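Local coordinates for MHC class I-like protein MILL2 (Mus musculus, PDB 6A97), which binds heparan sulfate proteoglycans on the surface of fibroblasts, as a GPI-anchored member of the MHC class I family, at residues 64-69 / 81-86; 203-208 / 219-224. One frame throughout, in Å; residues are numbered along the deposited sequence.

In the fold
The two contacts belong to different modules of the class I-like heavy chain. Contact 1 lies in the platform, in the alpha-1 region, where an edge strand of the eight-stranded sheet meets helix 75-96 above it. Contact 2 pairs the first two strands of the alpha-3 immunoglobulin domain. They follow one another along the chain and do not touch: their centres are 36 Å apart and their nearest atoms about 18 Å. Each has a disulfide beside it, Cys68-Cys79 for contact 1 and Cys221-Cys278 for contact 2. The bonding differs, since side-chain packing without cross-segment hydrogen bonds makes contact 1, whereas regular backbone pairing makes contact 2.

Contact 1: residues 64-69 / 81-86; sequences EPLGCW and RETNNL
Thr83 OG1 bonds back to the carbonyl oxygen of Cys79, one turn earlier in its helix, and makes a weak bond to that of Ala80. This suits a chi1 of 54°, which sets the hydroxyl between the backbone N and the carbonyl carbon and leaves the methyl to face the strand. Thr83 CG2 comes to 4.2 Å from Gly67 O and 4.3 Å from Cys68 CB. Next to this methyl, the Leu66 side chain slants past Thr83, its CD1 3.9 Å from Thr83 CB. The same leucine methyl, Leu66 CD1, also reaches Leu86 CD2 at 4.3 Å, so one methyl touches two side chains about a turn apart on the helix.

No hydrogen bond crosses the contact; packing holds it, along with the Cys68-Cys79 disulfide. The axes of strand 66-68 and of the helical segment 81-86 approach to 8.9 Å, with their N-to-C directions 133° apart, and the touching area is modest. On the flank of the helix turned from the strand, Asn85 ND2 bonds to Glu82 OE2 at 3.1 Å, arriving from above the carboxylate plane, while Glu82 OE1 makes a salt bridge to Arg188 of helix 171-193.

Helix 75-96 thus runs above the edge of the platform sheet: Leu66 and Leu86 both pack on Tyr56 of adjacent strand 51-57, and Glu82 faces the partner helix 171-193.

Contact 2: residues 203-208 / 219-224; sequences PMVTVT and LTCRAF
Val205 and Cys221 pack firmly on one side of this strand pair, Val205 CG1 touching Cys221 SG at 3.6 Å. With Ala223 and Val207 they face the second sheet, where Val205 meets Leu280 and Cys221 meets Trp235 and forms its disulfide with Cys278. Six backbone hydrogen bonds join the antiparallel strands, two each at Met204-Phe224, Thr206-Arg222 and Thr208-Thr220.

The reverse side is wetter at its threonine end. One water sits 2.8 Å from Thr206 OG1 and 2.8 Å from Thr220 O, donating to the latter; another lies 2.7 Å from Thr220 OG1, which also bonds to Ser265. Toward the Phe224 end, another protein's chain packs on Met204 and Thr206. Thr206 OG1 meets the ring edge at Phe224 CE1, 3.6 Å away, and Met204 SD stands obliquely 5.5 Å from the ring centroid. Phe224 CZ lies over one face of the Arg222 guanidinium, which bonds through NH2 to Gln261 and to the backbone of that other chain.

Such a pair of hairpin strands, its inward cysteine bonded across to the opposite sheet, is characteristic of the immunoglobulin sandwich, here a C1-set domain.

Contact 1: residues 64-69 / 81-86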
loop_
_atom_site.group_PDB
_atom_site.type_symbol
_atom_site.label_atom_id
_atom_site.label_comp_id
_atom_site.label_asym_id
_atom_site.label_seq_id
_atom_site.Cartn_x
_atom_site.Cartn_y
_atom_site.Cartn_z
ATOM N N GLU A 64 -3.438 21.355 -31.873
ATOM C CA GLU A 64 -3.646 22.051 -30.610
ATOM C C GLU A 64 -2.336 22.161 -29.836
ATOM O O GLU A 64 -2.002 21.280 -29.049
ATOM C CB GLU A 64 -4.703 21.341 -29.755
ATOM C CG GLU A 64 -5.853 20.712 -30.537
ATOM C CD GLU A 64 -6.905 20.091 -29.629
ATOM O OE1 GLU A 64 -7.017 20.521 -28.460
ATOM O OE2 GLU A 64 -7.617 19.172 -30.083
ATOM N N PRO A 65 -1.586 23.249 -30.058
ATOM C CA PRO A 65 -0.288 23.401 -29.391
ATOM C C PRO A 65 -0.406 23.619 -27.879
ATOM O O PRO A 65 0.556 23.361 -27.154
ATOM C CB PRO A 65 0.313 24.632 -30.077
ATOM C CG PRO A 65 -0.879 25.399 -30.584
ATOM C CD PRO A 65 -1.889 24.367 -30.967
ATOM N N LEU A 66 -1.566 24.072 -27.409
ATOM C CA LEU A 66 -1.730 24.376 -25.988
ATOM C C LEU A 66 -2.737 23.454 -25.315
ATOM O O LEU A 66 -3.680 22.984 -25.948
ATOM C CB LEU A 66 -2.157 25.834 -25.786
ATOM C CG LEU A 66 -1.107 26.949 -25.876
ATOM C CD1 LEU A 66 0.072 26.719 -24.931
ATOM C CD2 LEU A 66 -0.622 27.122 -27.294
ATOM N N GLY A 67 -2.527 23.199 -24.028
ATOM C CA GLY A 67 -3.448 22.394 -23.245
ATOM C C GLY A 67 -3.510 22.858 -21.800
ATOM O O GLY A 67 -2.521 23.339 -21.245
ATOM N N CYS A 68 -4.672 22.694 -21.180
ATOM C CA CYS A 68 -4.880 23.164 -19.818
ATOM C C CYS A 68 -5.904 22.294 -19.083
ATOM O O CYS A 68 -7.058 22.199 -19.502
ATOM C CB CYS A 68 -5.324 24.630 -19.845
ATOM S SG CYS A 68 -5.522 25.392 -18.229
ATOM N N TRP A 69 -5.473 21.654 -17.996
ATOM C CA TRP A 69 -6.344 20.779 -17.205
ATOM C C TRP A 69 -6.660 21.407 -15.856
ATOM O O TRP A 69 -5.816 21.439 -14.963
ATOM C CB TRP A 69 -5.702 19.402 -16.990
ATOM C CG TRP A 69 -5.573 18.589 -18.240
ATOM C CD1 TRP A 69 -6.406 17.587 -18.660
ATOM C CD2 TRP A 69 -4.553 18.707 -19.236
ATOM N NE1 TRP A 69 -5.968 17.082 -19.861
ATOM C CE2 TRP A 69 -4.828 17.747 -20.232
ATOM C CE3 TRP A 69 -3.432 19.534 -19.383
ATOM C CZ2 TRP A 69 -4.024 17.589 -21.359
ATOM C CZ3 TRP A 69 -2.633 19.377 -20.502
ATOM C CH2 TRP A 69 -2.935 18.410 -21.477
ATOM N N ARG A 81 -5.006 32.914 -19.503
ATOM C CA ARG A 81 -3.901 33.585 -18.834
ATOM C C ARG A 81 -2.669 32.700 -18.727
ATOM O O ARG A 81 -1.567 33.102 -19.100
ATOM C CB ARG A 81 -4.327 34.042 -17.437
ATOM C CG ARG A 81 -3.198 34.668 -16.625
ATOM C CD ARG A 81 -3.676 35.187 -15.275
ATOM N NE ARG A 81 -4.283 34.135 -14.465
ATOM C CZ ARG A 81 -5.594 33.982 -14.298
ATOM N NH1 ARG A 81 -6.439 34.821 -14.882
ATOM N NH2 ARG A 81 -6.060 32.995 -13.544
ATOM N N GLU A 82 -2.853 31.485 -18.227
ATOM C CA GLU A 82 -1.704 30.667 -17.882
ATOM C C GLU A 82 -1.067 29.989 -19.089
ATOM O O GLU A 82 0.120 29.687 -19.053
ATOM C CB GLU A 82 -2.083 29.628 -16.821
ATOM C CG GLU A 82 -2.450 30.246 -15.467
ATOM C CD GLU A 82 -1.347 31.127 -14.872
ATOM O OE1 GLU A 82 -1.659 31.922 -13.961
ATOM O OE2 GLU A 82 -0.173 31.022 -15.290
ATOM N N THR A 83 -1.825 29.760 -20.161
ATOM C CA THR A 83 -1.192 29.271 -21.386
ATOM C C THR A 83 -0.382 30.396 -22.033
ATOM O O THR A 83 0.681 30.159 -22.607
ATOM C CB THR A 83 -2.202 28.721 -22.407
ATOM O OG1 THR A 83 -3.194 29.714 -22.677
ATOM C CG2 THR A 83 -2.866 27.439 -21.888
ATOM N N ASN A 84 -0.872 31.625 -21.928
ATOM C CA ASN A 84 -0.083 32.756 -22.395
ATOM C C ASN A 84 1.203 32.919 -21.570
ATOM O O ASN A 84 2.272 33.120 -22.135
ATOM C CB ASN A 84 -0.900 34.042 -22.363
ATOM C CG ASN A 84 -0.111 35.236 -22.866
ATOM O OD1 ASN A 84 0.138 35.380 -24.071
ATOM N ND2 ASN A 84 0.294 36.098 -21.944
ATOM N N ASN A 85 1.095 32.821 -20.245
ATOM C CA ASN A 85 2.278 32.814 -19.373
ATOM C C ASN A 85 3.245 31.682 -19.704
ATOM O O ASN A 85 4.465 31.839 -19.609
ATOM C CB ASN A 85 1.874 32.704 -17.899
ATOM C CG ASN A 85 1.267 33.981 -17.365
ATOM O OD1 ASN A 85 1.446 35.055 -17.944
ATOM N ND2 ASN A 85 0.557 33.878 -16.246
ATOM N N LEU A 86 2.690 30.540 -20.091
ATOM C CA LEU A 86 3.490 29.372 -20.439
ATOM C C LEU A 86 4.388 29.652 -21.643
ATOM O O LEU A 86 5.527 29.180 -21.706
ATOM C CB LEU A 86 2.575 28.177 -20.716
ATOM C CG LEU A 86 3.219 26.894 -21.242
ATOM C CD1 LEU A 86 4.367 26.453 -20.346
ATOM C CD2 LEU A 86 2.175 25.798 -21.349
#

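Contact 2: residues 203-208 / 219-224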
loop_
_atom_site.group_PDB
_atom_site.type_symbol
_atom_site.label_atom_id
_atom_site.label_comp_id
_atom_site.label_asym_id
_atom_site.label_seq_id
_atom_site.Cartn_x
_atom_site.Cartn_y
_atom_site.Cartn_z
ATOM N N PRO A 203 -12.945 6.281 -2.717
ATOM C CA PRO A 203 -12.393 5.154 -3.477
ATOM C C PRO A 203 -13.317 3.946 -3.394
ATOM O O PRO A 203 -14.146 3.876 -2.489
ATOM C CB PRO A 203 -11.060 4.860 -2.774
ATOM C CG PRO A 203 -10.775 6.061 -1.931
ATOM C CD PRO A 203 -12.105 6.635 -1.561
ATOM N N MET A 204 -13.181 3.010 -4.324
ATOM C CA MET A 204 -13.939 1.773 -4.252
ATOM C C MET A 204 -13.047 0.585 -4.597
ATOM O O MET A 204 -12.039 0.732 -5.287
ATOM C CB MET A 204 -15.147 1.817 -5.187
ATOM C CG MET A 204 -14.802 1.711 -6.656
ATOM S SD MET A 204 -16.268 1.515 -7.686
ATOM C CE MET A 204 -16.765 -0.150 -7.250
ATOM N N VAL A 205 -13.425 -0.589 -4.110
ATOM C CA VAL A 205 -12.658 -1.801 -4.353
ATOM C C VAL A 205 -13.554 -2.880 -4.938
ATOM O O VAL A 205 -14.695 -3.036 -4.512
ATOM C CB VAL A 205 -12.006 -2.323 -3.057
ATOM C CG1 VAL A 205 -11.337 -3.670 -3.288
ATOM C CG2 VAL A 205 -11.009 -1.315 -2.526
ATOM N N THR A 206 -13.047 -3.603 -5.931
ATOM C CA THR A 206 -13.728 -4.789 -6.426
ATOM C C THR A 206 -12.809 -6.004 -6.315
ATOM O O THR A 206 -11.585 -5.878 -6.374
ATOM C CB THR A 206 -14.171 -4.638 -7.892
ATOM O OG1 THR A 206 -13.014 -4.554 -8.733
ATOM C CG2 THR A 206 -15.039 -3.395 -8.075
ATOM N N VAL A 207 -13.407 -7.177 -6.153
ATOM C CA VAL A 207 -12.658 -8.425 -6.164
ATOM C C VAL A 207 -13.273 -9.367 -7.182
ATOM O O VAL A 207 -14.470 -9.643 -7.131
ATOM C CB VAL A 207 -12.649 -9.101 -4.780
ATOM C CG1 VAL A 207 -12.011 -10.481 -4.864
ATOM C CG2 VAL A 207 -11.932 -8.226 -3.761
ATOM N N THR A 208 -12.463 -9.852 -8.116
ATOM C CA THR A 208 -12.941 -10.822 -9.092
ATOM C C THR A 208 -12.155 -12.122 -8.989
ATOM O O THR A 208 -11.008 -12.133 -8.538
ATOM C CB THR A 208 -12.839 -10.283 -10.531
ATOM O OG1 THR A 208 -11.468 -10.016 -10.848
ATOM C CG2 THR A 208 -13.654 -9.007 -10.681
ATOM N N LEU A 219 -7.283 -14.540 -7.845
ATOM C CA LEU A 219 -8.058 -13.491 -7.195
ATOM C C LEU A 219 -7.483 -12.139 -7.570
ATOM O O LEU A 219 -6.296 -11.891 -7.366
ATOM C CB LEU A 219 -8.047 -13.659 -5.673
ATOM C CG LEU A 219 -8.584 -14.978 -5.113
ATOM C CD1 LEU A 219 -8.392 -15.043 -3.598
ATOM C CD2 LEU A 219 -10.042 -15.153 -5.471
ATOM N N THR A 220 -8.312 -11.262 -8.120
ATOM C CA THR A 220 -7.828 -9.946 -8.507
ATOM C C THR A 220 -8.558 -8.846 -7.755
ATOM O O THR A 220 -9.786 -8.751 -7.794
ATOM C CB THR A 220 -7.975 -9.712 -10.014
ATOM O OG1 THR A 220 -7.232 -10.714 -10.718
ATOM C CG2 THR A 220 -7.455 -8.328 -10.396
ATOM N N CYS A 221 -7.785 -8.024 -7.060
ATOM C CA CYS A 221 -8.326 -6.884 -6.348
ATOM C C CYS A 221 -8.023 -5.597 -7.108
ATOM O O CYS A 221 -6.869 -5.329 -7.435
ATOM C CB CYS A 221 -7.746 -6.816 -4.939
ATOM S SG CYS A 221 -8.300 -5.400 -3.995
ATOM N N ARG A 222 -9.059 -4.813 -7.395
ATOM C CA ARG A 222 -8.878 -3.527 -8.067
ATOM C C ARG A 222 -9.439 -2.385 -7.236
ATOM O O ARG A 222 -10.537 -2.484 -6.692
ATOM C CB ARG A 222 -9.543 -3.528 -9.442
ATOM C CG ARG A 222 -8.951 -4.527 -10.425
ATOM C CD ARG A 222 -9.726 -4.511 -11.736
ATOM N NE ARG A 222 -9.489 -3.276 -12.481
ATOM C CZ ARG A 222 -10.066 -2.972 -13.641
ATOM N NH1 ARG A 222 -10.932 -3.811 -14.200
ATOM N NH2 ARG A 222 -9.776 -1.824 -14.241
ATOM N N ALA A 223 -8.678 -1.301 -7.143
ATOM C CA ALA A 223 -9.144 -0.096 -6.474
ATOM C C ALA A 223 -9.382 0.990 -7.513
ATOM O O ALA A 223 -8.510 1.259 -8.328
ATOM C CB ALA A 223 -8.137 0.367 -5.431
ATOM N N PHE A 224 -10.565 1.599 -7.490
ATOM C CA PHE A 224 -10.922 2.648 -8.440
ATOM C C PHE A 224 -11.110 3.987 -7.744
ATOM O O PHE A 224 -11.271 4.050 -6.522
ATOM C CB PHE A 224 -12.213 2.301 -9.189
ATOM C CG PHE A 224 -12.126 1.057 -10.022
ATOM C CD1 PHE A 224 -12.371 -0.185 -9.460
ATOM C CD2 PHE A 224 -11.820 1.128 -11.372
ATOM C CE1 PHE A 224 -12.306 -1.335 -10.225
ATOM C CE2 PHE A 224 -11.746 -0.019 -12.144
ATOM C CZ PHE A 224 -11.992 -1.252 -11.569
HETATM O O HOH W 1 -11.320 -6.749 -9.107
HETATM O O HOH W 2 -9.001 -12.625 -11.292
#